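Local coordinates for hypothetical protein (PDB 4OO3) that is a putative oxidoreductase that probably binds a nicotinamide dinucleotide through its Rossmann-fold domain, its substrate and exact reaction being unknown, at residues G20-A25 / G394-F399; K107-E110 / N114-S117; N142-D147 / D408-G413. One frame throughout, in Å; residues are numbered along the deposited sequence.

Overall arrangement
All three contacts involve the parallel Rossmann sheet or the helices around it. Contact 2 is internal, closing the turn from helix 98-110 into strand 114-117. Contacts 1 and 3 bring helix 395-412, from the C-terminal family region, against the Rossmann part, with centres about 20 Å apart: its first turn meets the helix after strand 14-17, its last turn the stretch entering strand 145-147. Contacts 2 and 3 lie on neighbouring strands, 114-117 and 145-147, and touch, their centres about 11 Å apart, with a probable hydrogen bond from Ser117 N to Tyr146 O of 2.8 Å. Contact 1 lies about 19 Å from contact 2, centre to centre, without touching it.

Contact 1. Residues G20-A25 / G394-F399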
ATOM      1  N   GLY A  20      -7.225 -10.865   9.241  1.00 32.96           N
ATOM      2  CA  GLY A  20      -7.361 -11.815   8.137  1.00 33.98           C
ATOM      3  C   GLY A  20      -6.271 -11.713   7.096  1.00 33.02           C
ATOM      4  O   GLY A  20      -6.392 -12.301   6.032  1.00 36.12           O
ATOM      5  N   HIS A  21      -5.203 -10.983   7.415  1.00 34.03           N
ATOM      6  CA  HIS A  21      -4.040 -10.833   6.543  1.00 32.88           C
ATOM      7  C   HIS A  21      -2.775 -10.836   7.420  1.00 31.86           C
ATOM      8  O   HIS A  21      -2.843 -10.501   8.601  1.00 34.36           O
ATOM      9  CB  HIS A  21      -4.153  -9.525   5.748  1.00 32.97           C
ATOM     10  CG  HIS A  21      -3.153  -9.402   4.640  1.00 35.42           C
ATOM     11  ND1 HIS A  21      -1.936  -8.779   4.802  1.00 36.17           N
ATOM     12  CD2 HIS A  21      -3.183  -9.833   3.357  1.00 35.08           C
ATOM     13  CE1 HIS A  21      -1.259  -8.829   3.671  1.00 34.80           C
ATOM     14  NE2 HIS A  21      -1.992  -9.467   2.779  1.00 36.13           N
ATOM     15  N   PHE A  22      -1.635 -11.210   6.840  1.00 31.58           N
ATOM     16  CA  PHE A  22      -0.323 -11.241   7.520  0.50 31.40           C
ATOM     17  C   PHE A  22       0.040  -9.914   8.187  1.00 30.35           C
ATOM     18  O   PHE A  22       0.704  -9.878   9.223  1.00 30.73           O
ATOM     19  CB  PHE A  22       0.760 -11.635   6.487  0.50 33.25           C
ATOM     20  CG  PHE A  22       2.188 -11.527   6.983  0.50 32.94           C
ATOM     21  CD1 PHE A  22       2.565 -12.041   8.216  0.50 34.03           C
ATOM     22  CD2 PHE A  22       3.166 -10.955   6.178  0.50 32.66           C
ATOM     23  CE1 PHE A  22       3.875 -11.958   8.655  0.50 34.66           C
ATOM     24  CE2 PHE A  22       4.480 -10.872   6.606  0.50 33.46           C
ATOM     25  CZ  PHE A  22       4.835 -11.374   7.848  0.50 34.71           C
ATOM     26  N   HIS A  23      -0.380  -8.809   7.575  1.00 30.40           N
ATOM     27  CA  HIS A  23      -0.043  -7.466   8.083  1.00 28.94           C
ATOM     28  C   HIS A  23      -0.593  -7.178   9.479  1.00 28.32           C
ATOM     29  O   HIS A  23       0.021  -6.426  10.235  1.00 26.73           O
ATOM     30  CB  HIS A  23      -0.483  -6.370   7.113  1.00 29.17           C
ATOM     31  CG  HIS A  23       0.284  -6.363   5.831  1.00 30.73           C
ATOM     32  ND1 HIS A  23      -0.093  -5.608   4.744  1.00 31.41           N
ATOM     33  CD2 HIS A  23       1.394  -7.038   5.454  1.00 33.52           C
ATOM     34  CE1 HIS A  23       0.759  -5.807   3.755  1.00 32.29           C
ATOM     35  NE2 HIS A  23       1.672  -6.669   4.163  1.00 35.27           N
ATOM     36  N   ALA A  24      -1.723  -7.786   9.831  1.00 27.79           N
ATOM     37  CA  ALA A  24      -2.211  -7.716  11.204  1.00 29.13           C
ATOM     38  C   ALA A  24      -1.136  -8.196  12.187  1.00 30.20           C
ATOM     39  O   ALA A  24      -0.954  -7.608  13.255  1.00 32.20           O
ATOM     40  CB  ALA A  24      -3.483  -8.537  11.366  1.00 29.43           C
ATOM     41  N   ALA A  25      -0.422  -9.256  11.824  1.00 31.42           N
ATOM     42  CA  ALA A  25       0.654  -9.779  12.667  1.00 31.24           C
ATOM     43  C   ALA A  25       1.953  -9.006  12.489  1.00 31.13           C
ATOM     44  O   ALA A  25       2.690  -8.814  13.443  1.00 33.76           O
ATOM     45  CB  ALA A  25       0.881 -11.258  12.390  1.00 33.25           C
ATOM     46  N   GLY A 394      13.877  -4.444   2.075  1.00 34.24           N
ATOM     47  CA  GLY A 394      12.755  -5.381   1.919  1.00 33.79           C
ATOM     48  C   GLY A 394      11.435  -4.908   2.507  1.00 33.13           C
ATOM     49  O   GLY A 394      11.377  -3.931   3.268  1.00 31.09           O
ATOM     50  N   HIS A 395      10.372  -5.627   2.169  1.00 33.01           N
ATOM     51  CA  HIS A 395       9.007  -5.224   2.530  1.00 33.46           C
ATOM     52  C   HIS A 395       8.731  -5.083   4.033  1.00 33.52           C
ATOM     53  O   HIS A 395       8.115  -4.107   4.469  1.00 32.24           O
ATOM     54  CB  HIS A 395       7.994  -6.207   1.949  1.00 33.12           C
ATOM     55  CG  HIS A 395       6.586  -5.888   2.329  1.00 33.75           C
ATOM     56  ND1 HIS A 395       5.940  -4.757   1.884  1.00 33.08           N
ATOM     57  CD2 HIS A 395       5.717  -6.523   3.148  1.00 34.93           C
ATOM     58  CE1 HIS A 395       4.726  -4.715   2.398  1.00 32.49           C
ATOM     59  NE2 HIS A 395       4.562  -5.779   3.161  1.00 36.03           N
ATOM     60  N   GLU A 396       9.158  -6.065   4.817  1.00 32.36           N
ATOM     61  CA  GLU A 396       8.883  -6.055   6.250  1.00 33.26           C
ATOM     62  C   GLU A 396       9.523  -4.856   6.939  1.00 32.16           C
ATOM     63  O   GLU A 396       8.898  -4.228   7.792  1.00 32.56           O
ATOM     64  CB  GLU A 396       9.342  -7.357   6.892  1.00 35.09           C
ATOM     65  CG  GLU A 396       8.544  -8.548   6.396  1.00 37.34           C
ATOM     66  CD  GLU A 396       8.810  -9.805   7.187  1.00 40.57           C
ATOM     67  OE1 GLU A 396       9.823  -9.860   7.909  1.00 41.29           O
ATOM     68  OE2 GLU A 396       7.995 -10.739   7.077  1.00 46.06           O
ATOM     69  N   ALA A 397      10.751  -4.531   6.553  1.00 30.82           N
ATOM     70  CA  ALA A 397      11.422  -3.327   7.041  1.00 31.95           C
ATOM     71  C   ALA A 397      10.657  -2.066   6.635  1.00 30.93           C
ATOM     72  O   ALA A 397      10.550  -1.128   7.421  1.00 29.66           O
ATOM     73  CB  ALA A 397      12.847  -3.268   6.519  1.00 34.45           C
ATOM     74  N   HIS A 398      10.109  -2.052   5.420  1.00 29.69           N
ATOM     75  CA  HIS A 398       9.286  -0.919   4.979  1.00 29.00           C
ATOM     76  C   HIS A 398       8.040  -0.780   5.848  1.00 27.40           C
ATOM     77  O   HIS A 398       7.618   0.333   6.155  1.00 24.81           O
ATOM     78  CB  HIS A 398       8.858  -1.037   3.509  1.00 27.67           C
ATOM     79  CG  HIS A 398      10.002  -1.074   2.548  1.00 30.16           C
ATOM     80  ND1 HIS A 398       9.983  -1.835   1.398  1.00 29.81           N
ATOM     81  CD2 HIS A 398      11.206  -0.455   2.570  1.00 31.47           C
ATOM     82  CE1 HIS A 398      11.126  -1.685   0.755  1.00 30.66           C
ATOM     83  NE2 HIS A 398      11.885  -0.850   1.443  1.00 32.37           N
ATOM     84  N   PHE A 399       7.454  -1.916   6.215  1.00 27.71           N
ATOM     85  CA  PHE A 399       6.247  -1.951   7.039  1.00 27.60           C
ATOM     86  C   PHE A 399       6.549  -1.481   8.463  1.00 28.23           C
ATOM     87  O   PHE A 399       5.772  -0.730   9.054  1.00 29.27           O
ATOM     88  CB  PHE A 399       5.690  -3.376   7.048  1.00 29.35           C
ATOM     89  CG  PHE A 399       4.308  -3.500   7.622  1.00 28.93           C
ATOM     90  CD1 PHE A 399       4.116  -3.590   8.993  1.00 28.10           C
ATOM     91  CD2 PHE A 399       3.203  -3.574   6.786  1.00 28.22           C
ATOM     92  CE1 PHE A 399       2.844  -3.718   9.522  1.00 28.60           C
ATOM     93  CE2 PHE A 399       1.929  -3.701   7.312  1.00 29.00           C
ATOM     94  CZ  PHE A 399       1.751  -3.777   8.681  1.00 27.71           C
TER
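After strand 14-17, the first strand in sequence of the Rossmann sheet, and a short loop, the short helix 22-26 meets the first turn of helix 395-412, and His23, His395 and Phe399 gather there into an aromatic cluster. The polar link is a bond between ring nitrogens: His23 NE2 and His395 NE2 lie 3.2 Å apart at an angle of 162°, and either may be the donor. His23 NE2 arrives at the edge of the His395 ring, in its plane, and the two rings accordingly meet rim to rim with centroids 5.2 Å apart. The ring of Phe399 comes obliquely, its plane turned 44° from that of His23, and puts CE2 over one face of His23, displaced toward the rim and 3.5 Å from His23 CG. On the opposite face lies His21 CE1, over the ring centre. His21 also caps the helix: its ND1 accepts from His23 N at 3.2 Å, and the chi1 of -169° swings the ring back over the first turn. At the margin, Glu396 OE2 comes to the edge of the Phe22 ring, a contact less certain because Phe22 has a second conformer, while OE1 of the same carboxylate forms a salt bridge with Lys29. An alanine at His23 would remove the ring, and would probably leave His395 NE2 and Asp118 without this mate and open a gap between Phe399 and His21. Asp118 OD2 is hydrogen-bonded to His23 ND1, so both nitrogens of His23 are engaged: the aspartate holds the ring against rotation with NE2 presented to His395, and this polar link joins helix 22-26 to helix 395-412 with His23 fixed between Phe399 and His21.

Contact 2. Residues K107-E110 / N114-S117; sequences KTLE and NVLS
Val115, near the start of strand 114-117, points its CB toward helix 98-110 and meets Thr108 and Leu109 in the beta-alpha-beta unit of strand 91-94, helix 98-110 and strand 114-117, the building block of the Rossmann fold. One branch does the touching: CG2 of Val115 is 3.8 Å from Thr108 CG2 and also 3.8 Å from Leu109 CD2. The leucine crosses the valine at about a right angle and offers CD2, while the threonine comes at a slant. For Val115 the chi1 of 178° sets CG1 opposite the backbone N, leaving CG2 as the branch that faces the pair from the helix. Thr108 turns its methyl to the sheet and its hydroxyl back to its own helix, where OG1 is hydrogen-bonded to Tyr104 O; this buried oxygen is thereby satisfied while the contact itself stays apolar. Met92 of strand 91-94 touches both Thr108 and Val115, and Cys134 and Ile137 of helix 125-140 pack on Leu109. The backbones come closest at the turn, where the CA atoms of Leu109 and Asn114 are 6.3 Å apart. One bond back from the leucine methyl, Leu109 CG stands 4.0 Å from Val115 CG2.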
ATOM      1  N   LYS A 107     -16.731   2.665  14.166  1.00 31.99           N
ATOM      2  CA  LYS A 107     -17.189   2.358  15.524  1.00 32.79           C
ATOM      3  C   LYS A 107     -16.054   2.404  16.529  1.00 32.44           C
ATOM      4  O   LYS A 107     -16.258   2.757  17.694  1.00 32.14           O
ATOM      5  CB  LYS A 107     -17.863   0.993  15.578  1.00 33.11           C
ATOM      6  CG  LYS A 107     -19.060   0.882  14.650  1.00 34.60           C
ATOM      7  CD  LYS A 107     -20.059  -0.139  15.149  1.00 35.83           C
ATOM      8  CE  LYS A 107     -20.896   0.445  16.272  1.00 37.09           C
ATOM      9  NZ  LYS A 107     -21.774  -0.586  16.870  1.00 40.06           N
ATOM     10  N   THR A 108     -14.856   2.053  16.073  1.00 31.27           N
ATOM     11  CA  THR A 108     -13.680   2.091  16.927  1.00 29.81           C
ATOM     12  C   THR A 108     -13.296   3.531  17.269  1.00 30.95           C
ATOM     13  O   THR A 108     -12.975   3.833  18.413  1.00 33.95           O
ATOM     14  CB  THR A 108     -12.502   1.361  16.266  1.00 27.06           C
ATOM     15  OG1 THR A 108     -12.877   0.005  15.999  1.00 26.15           O
ATOM     16  CG2 THR A 108     -11.304   1.366  17.166  1.00 26.90           C
ATOM     17  N   LEU A 109     -13.327   4.413  16.277  1.00 31.43           N
ATOM     18  CA  LEU A 109     -12.987   5.821  16.495  1.00 31.65           C
ATOM     19  C   LEU A 109     -14.001   6.515  17.408  1.00 31.53           C
ATOM     20  O   LEU A 109     -13.610   7.278  18.291  1.00 31.52           O
ATOM     21  CB  LEU A 109     -12.877   6.559  15.159  1.00 31.90           C
ATOM     22  CG  LEU A 109     -11.725   6.120  14.254  1.00 29.93           C
ATOM     23  CD1 LEU A 109     -11.974   6.588  12.828  1.00 29.78           C
ATOM     24  CD2 LEU A 109     -10.387   6.634  14.766  1.00 28.04           C
ATOM     25  N   GLU A 110     -15.290   6.246  17.201  1.00 32.96           N
ATOM     26  CA  GLU A 110     -16.346   6.701  18.120  1.00 34.84           C
ATOM     27  C   GLU A 110     -16.049   6.340  19.572  1.00 36.52           C
ATOM     28  O   GLU A 110     -16.407   7.083  20.485  1.00 37.00           O
ATOM     29  CB  GLU A 110     -17.681   6.063  17.769  1.00 37.48           C
ATOM     30  CG  GLU A 110     -18.345   6.621  16.529  1.00 39.45           C
ATOM     31  CD  GLU A 110     -19.708   6.000  16.288  1.00 43.22           C
ATOM     32  OE1 GLU A 110     -19.872   4.772  16.514  1.00 44.37           O
ATOM     33  OE2 GLU A 110     -20.616   6.744  15.872  1.00 45.67           O
ATOM     34  N   ASN A 114      -7.618   4.883  18.807  1.00 31.07           N
ATOM     35  CA  ASN A 114      -6.831   5.209  17.603  1.00 31.10           C
ATOM     36  C   ASN A 114      -6.799   4.018  16.669  1.00 30.87           C
ATOM     37  O   ASN A 114      -6.979   2.889  17.117  1.00 32.52           O
ATOM     38  CB  ASN A 114      -5.391   5.578  17.966  1.00 31.53           C
ATOM     39  CG  ASN A 114      -5.299   6.789  18.878  1.00 31.93           C
ATOM     40  OD1 ASN A 114      -5.345   7.930  18.428  1.00 31.64           O
ATOM     41  ND2 ASN A 114      -5.133   6.542  20.162  1.00 31.90           N
ATOM     42  N   VAL A 115      -6.559   4.249  15.378  1.00 30.47           N
ATOM     43  CA  VAL A 115      -6.610   3.155  14.397  1.00 30.19           C
ATOM     44  C   VAL A 115      -5.459   3.184  13.390  1.00 28.14           C
ATOM     45  O   VAL A 115      -5.241   4.183  12.707  1.00 28.46           O
ATOM     46  CB  VAL A 115      -7.941   3.175  13.617  1.00 30.78           C
ATOM     47  CG1 VAL A 115      -7.981   2.074  12.563  1.00 30.01           C
ATOM     48  CG2 VAL A 115      -9.116   3.049  14.566  1.00 32.05           C
ATOM     49  N   LEU A 116      -4.733   2.075  13.307  1.00 26.33           N
ATOM     50  CA  LEU A 116      -3.808   1.826  12.206  1.00 26.29           C
ATOM     51  C   LEU A 116      -4.431   0.728  11.344  1.00 27.04           C
ATOM     52  O   LEU A 116      -4.598  -0.409  11.787  1.00 24.98           O
ATOM     53  CB  LEU A 116      -2.430   1.381  12.725  1.00 25.96           C
ATOM     54  CG  LEU A 116      -1.337   1.099  11.687  1.00 25.56           C
ATOM     55  CD1 LEU A 116      -0.970   2.368  10.932  1.00 25.11           C
ATOM     56  CD2 LEU A 116      -0.101   0.519  12.351  1.00 26.86           C
ATOM     57  N   SER A 117      -4.776   1.068  10.110  1.00 29.55           N
ATOM     58  CA  SER A 117      -5.383   0.105   9.207  1.00 28.48           C
ATOM     59  C   SER A 117      -4.502  -0.093   7.999  1.00 29.67           C
ATOM     60  O   SER A 117      -3.939   0.858   7.469  1.00 32.03           O
ATOM     61  CB  SER A 117      -6.751   0.604   8.750  1.00 28.45           C
ATOM     62  OG  SER A 117      -7.259  -0.201   7.698  1.00 27.73           O
TER

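Contact 3. Residues N142-D147 / D408-G413; sequences NIMLYD and DYLKEG
Met144, a selenomethionine, lays its selenium against the last turn of helix 395-412, where SE is 3.4 Å from Tyr409 O and 3.8 Å from Leu410 N. The touch is thus largely with backbone, on the peptide that joins these two residues. Side-chain packing is looser: SE stands 4.1 Å from Tyr409 CB, and Leu410 CD2 lies 4.2 Å from the same selenium. The tyrosine begins toward Met144, but its ring leads away and meets the ring of His405 instead. A nearly extended chi2 of 174° carries SE of Met144 out to the Tyr409-Leu410 peptide. Nearer the backbone, Met144 CG is 3.7 Å from Gly413 O, just where the chain leaves the helix with positive phi. Tyr409 O, besides meeting the selenium, accepts the backbone bond from Gly413 N at 3.0 Å. Phe406 and Leu415 also pack on Met144, so the selenium side chain is buried between the helix and the loop that follows it. The contact thereby packs the end of helix 395-412, in the C-terminal family region, on the edge strand 145-147 of the Rossmann sheet, which has strand 114-117 beside it and helix 98-110 packing Leu109 and Ile105 on Leu145.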
ATOM      1  N   ASN A 142      -9.681  14.125  18.664  1.00 43.20           N
ATOM      2  CA  ASN A 142      -8.222  14.172  18.778  1.00 45.59           C
ATOM      3  C   ASN A 142      -7.583  12.790  18.867  1.00 43.45           C
ATOM      4  O   ASN A 142      -6.726  12.542  19.715  1.00 44.06           O
ATOM      5  CB  ASN A 142      -7.797  15.039  19.966  1.00 52.01           C
ATOM      6  CG  ASN A 142      -8.028  16.513  19.709  1.00 62.30           C
ATOM      7  OD1 ASN A 142      -8.787  17.170  20.420  1.00 71.48           O
ATOM      8  ND2 ASN A 142      -7.382  17.037  18.669  1.00 64.60           N
ATOM      9  N   ILE A 143      -8.017  11.895  17.983  1.00 39.11           N
ATOM     10  CA  ILE A 143      -7.377  10.596  17.810  1.00 35.89           C
ATOM     11  C   ILE A 143      -6.932  10.467  16.356  1.00 34.87           C
ATOM     12  O   ILE A 143      -7.299  11.280  15.505  1.00 35.87           O
ATOM     13  CB  ILE A 143      -8.290   9.417  18.244  1.00 36.43           C
ATOM     14  CG1 ILE A 143      -9.638   9.435  17.514  1.00 35.37           C
ATOM     15  CG2 ILE A 143      -8.518   9.454  19.753  1.00 37.40           C
ATOM     16  CD1 ILE A 143     -10.535   8.266  17.858  1.00 34.46           C
HETATM   17  N   MSE A 144      -6.124   9.459  16.082  1.00 33.77           N
HETATM   18  CA  MSE A 144      -5.531   9.301  14.777  1.00 32.13           C
HETATM   19  C   MSE A 144      -6.118   8.132  14.050  1.00 29.65           C
HETATM   20  O   MSE A 144      -6.376   7.089  14.642  1.00 28.32           O
HETATM   21  CB  MSE A 144      -4.043   9.060  14.925  1.00 35.23           C
HETATM   22  CG  MSE A 144      -3.282  10.370  14.778  1.00 40.97           C
HETATM   23 SE   MSE A 144      -1.392  10.008  15.167  0.75 42.82          SE
HETATM   24  CE  MSE A 144      -1.165   8.636  13.795  1.00 41.68           C
ATOM     25  N   LEU A 145      -6.334   8.325  12.754  1.00 28.12           N
ATOM     26  CA  LEU A 145      -6.627   7.250  11.813  1.00 27.26           C
ATOM     27  C   LEU A 145      -5.510   7.278  10.777  1.00 26.85           C
ATOM     28  O   LEU A 145      -5.236   8.322  10.198  1.00 26.51           O
ATOM     29  CB  LEU A 145      -7.995   7.480  11.138  1.00 26.02           C
ATOM     30  CG  LEU A 145      -8.384   6.557   9.974  1.00 25.88           C
ATOM     31  CD1 LEU A 145      -8.332   5.085  10.374  1.00 25.18           C
ATOM     32  CD2 LEU A 145      -9.769   6.910   9.467  1.00 26.08           C
ATOM     33  N   TYR A 146      -4.865   6.139  10.547  1.00 28.43           N
ATOM     34  CA  TYR A 146      -3.728   6.076   9.624  1.00 28.06           C
ATOM     35  C   TYR A 146      -3.741   4.775   8.846  1.00 27.59           C
ATOM     36  O   TYR A 146      -4.143   3.742   9.381  1.00 29.88           O
ATOM     37  CB  TYR A 146      -2.424   6.187  10.406  1.00 29.37           C
ATOM     38  CG  TYR A 146      -1.237   6.673   9.610  1.00 29.62           C
ATOM     39  CD1 TYR A 146      -1.321   7.819   8.834  1.00 32.75           C
ATOM     40  CD2 TYR A 146      -0.012   6.017   9.669  1.00 28.89           C
ATOM     41  CE1 TYR A 146      -0.232   8.283   8.118  1.00 32.18           C
ATOM     42  CE2 TYR A 146       1.082   6.478   8.950  1.00 29.03           C
ATOM     43  CZ  TYR A 146       0.958   7.610   8.177  1.00 30.16           C
ATOM     44  OH  TYR A 146       2.021   8.088   7.463  1.00 32.28           O
ATOM     45  N   ASP A 147      -3.319   4.824   7.584  1.00 25.76           N
ATOM     46  CA  ASP A 147      -3.094   3.596   6.831  1.00 25.66           C
ATOM     47  C   ASP A 147      -1.607   3.337   6.569  1.00 26.40           C
ATOM     48  O   ASP A 147      -0.749   4.099   6.989  1.00 27.95           O
ATOM     49  CB  ASP A 147      -3.968   3.512   5.559  1.00 24.79           C
ATOM     50  CG  ASP A 147      -3.661   4.585   4.524  1.00 25.89           C
ATOM     51  OD1 ASP A 147      -2.678   5.350   4.660  1.00 25.85           O
ATOM     52  OD2 ASP A 147      -4.430   4.637   3.540  1.00 24.84           O
ATOM     53  N   ASP A 408       5.347   7.137  16.723  1.00 37.52           N
ATOM     54  CA  ASP A 408       5.869   8.485  17.003  1.00 39.52           C
ATOM     55  C   ASP A 408       4.752   9.501  16.997  1.00 39.84           C
ATOM     56  O   ASP A 408       4.602  10.285  17.932  1.00 38.83           O
ATOM     57  CB  ASP A 408       6.894   8.926  15.949  1.00 43.54           C
ATOM     58  CG  ASP A 408       8.311   8.651  16.360  1.00 49.63           C
ATOM     59  OD1 ASP A 408       8.657   8.935  17.524  1.00 59.38           O
ATOM     60  OD2 ASP A 408       9.087   8.169  15.512  1.00 53.04           O
ATOM     61  N   TYR A 409       3.969   9.496  15.926  1.00 38.69           N
ATOM     62  CA  TYR A 409       2.980  10.538  15.747  1.00 42.73           C
ATOM     63  C   TYR A 409       1.820  10.445  16.731  1.00 40.74           C
ATOM     64  O   TYR A 409       1.126  11.439  16.955  1.00 38.81           O
ATOM     65  CB  TYR A 409       2.546  10.649  14.279  1.00 49.47           C
ATOM     66  CG  TYR A 409       3.470  11.603  13.555  1.00 62.51           C
ATOM     67  CD1 TYR A 409       3.436  12.971  13.847  1.00 72.27           C
ATOM     68  CD2 TYR A 409       4.418  11.152  12.642  1.00 62.87           C
ATOM     69  CE1 TYR A 409       4.293  13.864  13.228  1.00 74.93           C
ATOM     70  CE2 TYR A 409       5.282  12.044  12.019  1.00 71.07           C
ATOM     71  CZ  TYR A 409       5.215  13.397  12.313  1.00 76.96           C
ATOM     72  OH  TYR A 409       6.065  14.288  11.697  1.00 83.64           O
ATOM     73  N   LEU A 410       1.642   9.284  17.355  1.00 38.89           N
ATOM     74  CA  LEU A 410       0.728   9.176  18.492  1.00 39.47           C
ATOM     75  C   LEU A 410       1.119  10.147  19.603  1.00 41.04           C
ATOM     76  O   LEU A 410       0.246  10.735  20.236  1.00 40.60           O
ATOM     77  CB  LEU A 410       0.683   7.745  19.049  1.00 38.26           C
ATOM     78  CG  LEU A 410      -0.134   6.706  18.275  1.00 36.93           C
ATOM     79  CD1 LEU A 410       0.029   5.337  18.922  1.00 36.64           C
ATOM     80  CD2 LEU A 410      -1.602   7.110  18.198  1.00 37.09           C
ATOM     81  N   LYS A 411       2.424  10.319  19.831  1.00 45.92           N
ATOM     82  CA  LYS A 411       2.921  11.210  20.893  1.00 51.17           C
ATOM     83  C   LYS A 411       2.370  12.629  20.750  1.00 55.65           C
ATOM     84  O   LYS A 411       1.899  13.236  21.717  1.00 54.95           O
ATOM     85  CB  LYS A 411       4.448  11.310  20.871  1.00 52.20           C
ATOM     86  CG  LYS A 411       5.223  10.032  21.133  1.00 52.87           C
ATOM     87  CD  LYS A 411       6.707  10.364  21.224  1.00 53.80           C
ATOM     88  CE  LYS A 411       7.568   9.139  21.473  1.00 58.58           C
ATOM     89  NZ  LYS A 411       7.708   8.276  20.268  1.00 64.37           N
ATOM     90  N   GLU A 412       2.458  13.154  19.532  1.00 59.99           N
ATOM     91  CA  GLU A 412       2.020  14.512  19.246  1.00 66.07           C
ATOM     92  C   GLU A 412       0.503  14.568  19.107  1.00 62.38           C
ATOM     93  O   GLU A 412      -0.101  15.620  19.292  1.00 68.84           O
ATOM     94  CB  GLU A 412       2.694  15.024  17.972  1.00 76.28           C
ATOM     95  CG  GLU A 412       3.176  16.463  18.060  1.00 89.25           C
ATOM     96  CD  GLU A 412       4.252  16.764  17.037  1.00101.38           C
ATOM     97  OE1 GLU A 412       4.023  16.493  15.837  1.00109.34           O
ATOM     98  OE2 GLU A 412       5.328  17.258  17.433  1.00107.58           O
ATOM     99  N   GLY A 413      -0.105  13.430  18.776  1.00 61.20           N
ATOM    100  CA  GLY A 413      -1.558  13.327  18.625  1.00 60.57           C
ATOM    101  C   GLY A 413      -2.044  13.716  17.240  1.00 60.71           C
ATOM    102  O   GLY A 413      -3.198  13.466  16.892  1.00 62.95           O
TER